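Alcohol dehydrogenase (Thermus sp., PDB 4CPD) probably catalyses the NAD-dependent interconversion of alcohols and carbonyl compounds, as a zinc-containing medium-chain dehydrogenase. Local coordinates at residues R31-G36 with G78-G83; G107-G112 with L126-S131. All blocks are in the same frame, centred on the assembly; numbering follows the deposited sequence.

Overall arrangement
Both contacts lie in the GroES-like part of the chain and meet through its mixed sheet, where strands 28-37 and 125-128 run antiparallel as neighbours. Their centres are 13 Å apart, and they touch where V32 CG2 of interaction 1 packs on L126 CB of interaction 2 at 4.1 Å. Interaction 1 (31-36 with 78-83) is a small surface contact away from the zinc and NAD sites. Interaction 2 (107-112 with 126-131) is buried and nearer the zinc and NAD sites: the side chain of Y109 is about 4 Å from that of the zinc ligand H59, about 9 Å from a bound zinc ion and about 12 Å from NAD, nearest atoms in each case.

Interaction 1 of 2, residues R31-G36 with G78-G83; sequences RVHLAG and GDWVVG
H33 and W80 carry this small contact between them, which buries 83 Å² in all. The segment enters it through R31, whose backbone is hydrogen-bonded to Q64, and V32, which turns its side chain away from residues 78-83, onto V345, and is bonded through its backbone to E124. At H33 the chain turns a corner, and its CB points toward the other segment. CG is anti to the backbone N (chi1 -172°), which carries the imidazole out toward W80, and chi2 of -107° turns one face to it. The six-membered ring of W80 meets that face edge-on: CH2 stands 3.6 Å above the imidazole plane, over its centre, with W80 CZ3 beside it at 3.8 Å from H33 CG. The result is a T-shaped aromatic pair, with centroids 4.9 Å apart and planes at 83°, in which W80 is the edge and H33 the face. The side chains bridge across strand 60-68, which pairs antiparallel with both strand 28-37 and strand 80-82 in the sheet of the GroES-like domain. H33 and L34 both lie opposite V62 of this middle strand and form a classic beta bulge with it, while W80 touches Q64. The indole also packs on L138 and P144, and W80 remains partly exposed, as does H33. Beyond the bulge, L34 is buried against V62 and E145, and the strand continues through A35 to G36, whose carbonyl accepts a hydrogen bond from Q122 NE2.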
ATOM      1  N   ARG A  31     -20.376  26.743 -19.262  1.00 47.08           N
ATOM      2  CA  ARG A  31     -19.775  27.370 -20.418  1.00 47.02           C
ATOM      3  C   ARG A  31     -18.254  27.245 -20.315  1.00 44.63           C
ATOM      4  O   ARG A  31     -17.571  28.007 -19.617  1.00 45.41           O
ATOM      5  CB  ARG A  31     -20.225  28.834 -20.545  1.00 52.16           C
ATOM      6  CG  ARG A  31     -20.151  29.400 -21.970  1.00 55.93           C
ATOM      7  CD  ARG A  31     -20.441  30.899 -21.976  1.00 57.57           C
ATOM      8  N   VAL A  32     -17.719  26.262 -21.018  1.00 42.32           N
ATOM      9  CA  VAL A  32     -16.291  26.010 -20.953  1.00 43.83           C
ATOM     10  C   VAL A  32     -15.502  27.163 -21.559  1.00 47.40           C
ATOM     11  O   VAL A  32     -15.755  27.591 -22.682  1.00 42.95           O
ATOM     12  CB  VAL A  32     -15.862  24.755 -21.725  1.00 43.75           C
ATOM     13  CG1 VAL A  32     -14.367  24.505 -21.512  1.00 41.25           C
ATOM     14  CG2 VAL A  32     -16.670  23.527 -21.314  1.00 47.05           C
ATOM     15  N   HIS A  33     -14.491  27.594 -20.819  1.00 52.91           N
ATOM     16  CA  HIS A  33     -13.560  28.657 -21.225  1.00 49.33           C
ATOM     17  C   HIS A  33     -12.233  28.047 -21.716  1.00 45.08           C
ATOM     18  O   HIS A  33     -11.717  28.430 -22.751  1.00 44.03           O
ATOM     19  CB  HIS A  33     -13.360  29.515 -19.988  1.00 53.50           C
ATOM     20  CG  HIS A  33     -12.605  30.771 -20.211  1.00 61.72           C
ATOM     21  ND1 HIS A  33     -11.303  30.940 -19.781  1.00 67.98           N
ATOM     22  CD2 HIS A  33     -12.980  31.947 -20.758  1.00 71.99           C
ATOM     23  CE1 HIS A  33     -10.904  32.167 -20.067  1.00 69.45           C
ATOM     24  NE2 HIS A  33     -11.900  32.796 -20.668  1.00 73.22           N
ATOM     25  N   LEU A  34     -11.685  27.094 -20.961  1.00 44.30           N
ATOM     26  CA  LEU A  34     -10.454  26.391 -21.340  1.00 41.64           C
ATOM     27  C   LEU A  34     -10.682  24.919 -21.180  1.00 40.74           C
ATOM     28  O   LEU A  34     -11.405  24.487 -20.251  1.00 34.52           O
ATOM     29  CB  LEU A  34      -9.264  26.760 -20.441  1.00 45.12           C
ATOM     30  CG  LEU A  34      -8.642  28.134 -20.586  1.00 48.74           C
ATOM     31  CD1 LEU A  34      -7.778  28.495 -19.380  1.00 51.13           C
ATOM     32  CD2 LEU A  34      -7.822  28.149 -21.865  1.00 50.12           C
ATOM     33  N   ALA A  35     -10.045  24.147 -22.072  1.00 37.76           N
ATOM     34  CA  ALA A  35     -10.163  22.701 -22.062  1.00 34.90           C
ATOM     35  C   ALA A  35      -8.820  22.119 -22.384  1.00 35.83           C
ATOM     36  O   ALA A  35      -8.163  22.558 -23.290  1.00 35.05           O
ATOM     37  CB  ALA A  35     -11.212  22.231 -23.043  1.00 33.47           C
ATOM     38  N   GLY A  36      -8.401  21.132 -21.617  1.00 39.26           N
ATOM     39  CA  GLY A  36      -7.083  20.576 -21.797  1.00 41.39           C
ATOM     40  C   GLY A  36      -7.120  19.343 -22.671  1.00 44.65           C
ATOM     41  O   GLY A  36      -8.182  18.705 -22.854  1.00 46.78           O
ATOM     42  N   GLY A  78     -23.412  33.110 -12.901  1.00 54.83           N
ATOM     43  CA  GLY A  78     -22.119  33.798 -13.138  1.00 59.65           C
ATOM     44  C   GLY A  78     -20.827  33.019 -12.854  1.00 53.91           C
ATOM     45  O   GLY A  78     -19.769  33.321 -13.417  1.00 49.71           O
ATOM     46  N   ASP A  79     -20.952  32.004 -11.995  1.00 53.83           N
ATOM     47  CA  ASP A  79     -19.865  31.435 -11.220  1.00 50.31           C
ATOM     48  C   ASP A  79     -18.805  30.682 -12.014  1.00 46.89           C
ATOM     49  O   ASP A  79     -19.114  29.816 -12.823  1.00 39.42           O
ATOM     50  CB  ASP A  79     -20.437  30.515 -10.134  1.00 51.91           C
ATOM     51  CG  ASP A  79     -21.186  31.270  -9.041  1.00 53.27           C
ATOM     52  OD1 ASP A  79     -21.185  32.526  -9.038  1.00 56.27           O
ATOM     53  OD2 ASP A  79     -21.763  30.583  -8.168  1.00 53.90           O
ATOM     54  N   TRP A  80     -17.552  31.044 -11.748  1.00 46.04           N
ATOM     55  CA  TRP A  80     -16.398  30.347 -12.275  1.00 45.36           C
ATOM     56  C   TRP A  80     -16.215  29.045 -11.513  1.00 43.10           C
ATOM     57  O   TRP A  80     -16.205  29.031 -10.281  1.00 44.39           O
ATOM     58  CB  TRP A  80     -15.133  31.201 -12.149  1.00 46.44           C
ATOM     59  CG  TRP A  80     -15.034  32.219 -13.225  1.00 49.49           C
ATOM     60  CD1 TRP A  80     -15.499  33.493 -13.176  1.00 51.11           C
ATOM     61  CD2 TRP A  80     -14.465  32.051 -14.527  1.00 49.75           C
ATOM     62  NE1 TRP A  80     -15.260  34.127 -14.365  1.00 51.59           N
ATOM     63  CE2 TRP A  80     -14.625  33.264 -15.214  1.00 50.24           C
ATOM     64  CE3 TRP A  80     -13.842  31.002 -15.176  1.00 52.20           C
ATOM     65  CZ2 TRP A  80     -14.178  33.456 -16.519  1.00 46.08           C
ATOM     66  CZ3 TRP A  80     -13.392  31.201 -16.469  1.00 54.98           C
ATOM     67  CH2 TRP A  80     -13.568  32.418 -17.125  1.00 48.54           C
ATOM     68  N   VAL A  81     -16.069  27.953 -12.251  1.00 37.70           N
ATOM     69  CA  VAL A  81     -15.958  26.646 -11.634  1.00 38.96           C
ATOM     70  C   VAL A  81     -14.941  25.745 -12.322  1.00 40.05           C
ATOM     71  O   VAL A  81     -14.556  25.939 -13.487  1.00 38.74           O
ATOM     72  CB  VAL A  81     -17.294  25.884 -11.611  1.00 39.39           C
ATOM     73  CG1 VAL A  81     -18.310  26.604 -10.737  1.00 39.89           C
ATOM     74  CG2 VAL A  81     -17.811  25.656 -13.037  1.00 39.17           C
ATOM     75  N   VAL A  82     -14.514  24.759 -11.548  1.00 37.35           N
ATOM     76  CA  VAL A  82     -13.717  23.688 -12.030  1.00 36.14           C
ATOM     77  C   VAL A  82     -14.248  22.374 -11.381  1.00 36.84           C
ATOM     78  O   VAL A  82     -14.997  22.388 -10.387  1.00 37.67           O
ATOM     79  CB  VAL A  82     -12.268  23.965 -11.710  1.00 36.65           C
ATOM     80  CG1 VAL A  82     -11.992  23.677 -10.252  1.00 35.02           C
ATOM     81  CG2 VAL A  82     -11.358  23.104 -12.576  1.00 48.42           C
ATOM     82  N   GLY A  83     -13.921  21.235 -11.963  1.00 39.37           N
ATOM     83  CA  GLY A  83     -14.442  19.971 -11.435  1.00 38.84           C
ATOM     84  C   GLY A  83     -13.497  18.841 -11.730  1.00 37.80           C
ATOM     85  O   GLY A  83     -12.711  18.934 -12.667  1.00 42.72           O
TER

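Interaction 2 of 2, residues G107-G112 with L126-S131; sequences GVYGYG and LRVPFS
The backbones of Y109 and V128 come nearest each other, with their CA atoms 8.9 Å apart, and no hydrogen bond joins the two segments, so the gap is spanned by side chains. Y109 is the second residue of a type II beta turn from V108 to Y111, closed by a weak bond from Y111 N to V108 O of 3.4 Å; G110 follows it with positive phi. From this corner the phenol ring, set anti to its own carbonyl carbon (chi1 -59°), extends toward strand 125-128. L126 CD2 lies over one face of the ring, while its other methyl, CD1, comes nearest the rim at 4.1 Å from Y109 CD1, and the two side chains cross at about a right angle. Farther out, Y109 CZ sits 4.2 Å from V128 CG2, and the hydroxyl end rests against both methyls of that valine. In the GroES-like domain the tyrosine thus links the turn to the mixed sheet, where L126 and V128 are backbone-bonded to V30 and A28. Y109 CE1 also approaches P129 CD (4.3 Å) and the carbonyl oxygen of R127 (3.7 Å), both obliquely to the ring. Cutting this side chain back to an alanine is likely to leave a gap beside L126, V128 and P129 and to take a packing neighbour from the zinc ligand H59. R127 sends its guanidinium elsewhere, into a salt bridge with D27, while I87 touches both Y109 and P129.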
ATOM      1  N   GLY A 107     -18.012   7.750 -13.571  1.00 37.22           N
ATOM      2  CA  GLY A 107     -17.618   7.864 -14.980  1.00 35.91           C
ATOM      3  C   GLY A 107     -16.575   8.931 -15.191  1.00 36.19           C
ATOM      4  O   GLY A 107     -16.263   9.657 -14.276  1.00 40.83           O
ATOM      5  N   VAL A 108     -16.051   9.017 -16.406  1.00 37.66           N
ATOM      6  CA  VAL A 108     -15.082  10.032 -16.804  1.00 38.07           C
ATOM      7  C   VAL A 108     -15.606  10.711 -18.037  1.00 39.52           C
ATOM      8  O   VAL A 108     -15.940  10.056 -19.007  1.00 41.46           O
ATOM      9  CB  VAL A 108     -13.735   9.408 -17.209  1.00 39.90           C
ATOM     10  CG1 VAL A 108     -12.745  10.479 -17.616  1.00 38.80           C
ATOM     11  CG2 VAL A 108     -13.182   8.566 -16.079  1.00 41.41           C
ATOM     12  N   TYR A 109     -15.637  12.035 -18.021  1.00 44.53           N
ATOM     13  CA  TYR A 109     -16.111  12.810 -19.183  1.00 43.72           C
ATOM     14  C   TYR A 109     -15.345  12.430 -20.444  1.00 40.51           C
ATOM     15  O   TYR A 109     -14.136  12.253 -20.413  1.00 41.15           O
ATOM     16  CB  TYR A 109     -15.939  14.333 -18.980  1.00 42.03           C
ATOM     17  CG  TYR A 109     -16.651  14.921 -17.792  1.00 38.70           C
ATOM     18  CD1 TYR A 109     -18.028  15.096 -17.792  1.00 37.97           C
ATOM     19  CD2 TYR A 109     -15.938  15.330 -16.672  1.00 39.35           C
ATOM     20  CE1 TYR A 109     -18.685  15.627 -16.688  1.00 37.46           C
ATOM     21  CE2 TYR A 109     -16.580  15.891 -15.574  1.00 38.27           C
ATOM     22  CZ  TYR A 109     -17.937  16.027 -15.587  1.00 39.72           C
ATOM     23  OH  TYR A 109     -18.514  16.570 -14.484  1.00 44.33           O
ATOM     24  N   GLY A 110     -16.067  12.351 -21.549  1.00 40.08           N
ATOM     25  CA  GLY A 110     -15.464  12.175 -22.856  1.00 40.84           C
ATOM     26  C   GLY A 110     -14.509  11.001 -22.940  1.00 43.48           C
ATOM     27  O   GLY A 110     -13.485  11.075 -23.654  1.00 43.21           O
ATOM     28  N   TYR A 111     -14.837   9.919 -22.224  1.00 42.70           N
ATOM     29  CA  TYR A 111     -13.970   8.754 -22.207  1.00 47.50           C
ATOM     30  C   TYR A 111     -14.686   7.463 -22.687  1.00 51.59           C
ATOM     31  O   TYR A 111     -14.226   6.329 -22.449  1.00 53.65           O
ATOM     32  CB  TYR A 111     -13.311   8.605 -20.823  1.00 48.99           C
ATOM     33  CG  TYR A 111     -11.852   8.223 -20.929  1.00 43.04           C
ATOM     34  CD1 TYR A 111     -10.926   9.118 -21.406  1.00 41.68           C
ATOM     35  CD2 TYR A 111     -11.422   6.966 -20.556  1.00 42.51           C
ATOM     36  CE1 TYR A 111      -9.586   8.781 -21.501  1.00 45.72           C
ATOM     37  CE2 TYR A 111     -10.097   6.604 -20.660  1.00 44.39           C
ATOM     38  CZ  TYR A 111      -9.182   7.516 -21.144  1.00 46.84           C
ATOM     39  OH  TYR A 111      -7.856   7.183 -21.272  1.00 46.25           O
ATOM     40  N   GLY A 112     -15.780   7.649 -23.415  1.00 52.29           N
ATOM     41  CA  GLY A 112     -16.434   6.543 -24.089  1.00 56.30           C
ATOM     42  C   GLY A 112     -17.325   5.707 -23.190  1.00 56.77           C
ATOM     43  O   GLY A 112     -17.395   5.943 -21.988  1.00 55.33           O
ATOM     44  N   LEU A 126     -20.663  21.995 -21.202  1.00 44.37           N
ATOM     45  CA  LEU A 126     -20.536  20.709 -20.542  1.00 44.60           C
ATOM     46  C   LEU A 126     -21.681  20.473 -19.559  1.00 43.85           C
ATOM     47  O   LEU A 126     -22.003  21.359 -18.782  1.00 44.56           O
ATOM     48  CB  LEU A 126     -19.201  20.651 -19.819  1.00 47.47           C
ATOM     49  CG  LEU A 126     -18.800  19.323 -19.174  1.00 48.15           C
ATOM     50  CD1 LEU A 126     -18.513  18.301 -20.255  1.00 44.69           C
ATOM     51  CD2 LEU A 126     -17.584  19.539 -18.267  1.00 46.31           C
ATOM     52  N   ARG A 127     -22.286  19.284 -19.602  1.00 40.81           N
ATOM     53  CA  ARG A 127     -23.270  18.902 -18.613  1.00 43.02           C
ATOM     54  C   ARG A 127     -22.510  18.209 -17.507  1.00 42.30           C
ATOM     55  O   ARG A 127     -21.796  17.254 -17.761  1.00 41.57           O
ATOM     56  CB  ARG A 127     -24.336  17.959 -19.197  1.00 49.59           C
ATOM     57  CG  ARG A 127     -25.516  17.670 -18.253  1.00 56.43           C
ATOM     58  CD  ARG A 127     -26.569  16.713 -18.829  1.00 61.28           C
ATOM     59  NE  ARG A 127     -26.038  15.364 -18.999  1.00 69.18           N
ATOM     60  CZ  ARG A 127     -26.085  14.376 -18.087  1.00 73.65           C
ATOM     61  NH1 ARG A 127     -26.666  14.509 -16.880  1.00 57.07           N
ATOM     62  NH2 ARG A 127     -25.525  13.214 -18.406  1.00 85.02           N
ATOM     63  N   VAL A 128     -22.670  18.687 -16.281  1.00 41.21           N
ATOM     64  CA  VAL A 128     -22.049  18.097 -15.123  1.00 38.86           C
ATOM     65  C   VAL A 128     -23.145  17.558 -14.189  1.00 44.21           C
ATOM     66  O   VAL A 128     -23.848  18.340 -13.509  1.00 50.66           O
ATOM     67  CB  VAL A 128     -21.197  19.139 -14.377  1.00 38.88           C
ATOM     68  CG1 VAL A 128     -20.606  18.554 -13.091  1.00 39.86           C
ATOM     69  CG2 VAL A 128     -20.089  19.664 -15.275  1.00 37.97           C
ATOM     70  N   PRO A 129     -23.298  16.223 -14.126  1.00 42.57           N
ATOM     71  CA  PRO A 129     -24.234  15.629 -13.161  1.00 43.95           C
ATOM     72  C   PRO A 129     -23.805  15.730 -11.722  1.00 42.04           C
ATOM     73  O   PRO A 129     -22.633  15.783 -11.454  1.00 40.72           O
ATOM     74  CB  PRO A 129     -24.238  14.151 -13.537  1.00 45.75           C
ATOM     75  CG  PRO A 129     -22.947  13.935 -14.234  1.00 44.68           C
ATOM     76  CD  PRO A 129     -22.629  15.202 -14.946  1.00 43.85           C
ATOM     77  N   PHE A 130     -24.762  15.733 -10.805  1.00 45.68           N
ATOM     78  CA  PHE A 130     -24.453  15.810  -9.382  1.00 50.11           C
ATOM     79  C   PHE A 130     -23.444  16.959  -9.112  1.00 47.83           C
ATOM     80  O   PHE A 130     -22.429  16.791  -8.424  1.00 48.99           O
ATOM     81  CB  PHE A 130     -23.878  14.460  -8.887  1.00 53.05           C
ATOM     82  CG  PHE A 130     -24.761  13.258  -9.133  1.00 55.46           C
ATOM     83  CD1 PHE A 130     -25.990  13.120  -8.484  1.00 59.51           C
ATOM     84  CD2 PHE A 130     -24.331  12.230  -9.980  1.00 58.55           C
ATOM     85  CE1 PHE A 130     -26.783  11.999  -8.705  1.00 64.12           C
ATOM     86  CE2 PHE A 130     -25.111  11.100 -10.197  1.00 57.62           C
ATOM     87  CZ  PHE A 130     -26.337  10.986  -9.559  1.00 62.95           C
ATOM     88  N   SER A 131     -23.719  18.137  -9.656  1.00 43.24           N
ATOM     89  CA  SER A 131     -22.766  19.245  -9.578  1.00 42.36           C
ATOM     90  C   SER A 131     -22.488  19.673  -8.133  1.00 38.35           C
ATOM     91  O   SER A 131     -21.445  20.279  -7.840  1.00 37.33           O
ATOM     92  CB  SER A 131     -23.249  20.442 -10.408  1.00 44.82           C
ATOM     93  OG  SER A 131     -24.504  20.923  -9.935  1.00 45.54           O
TER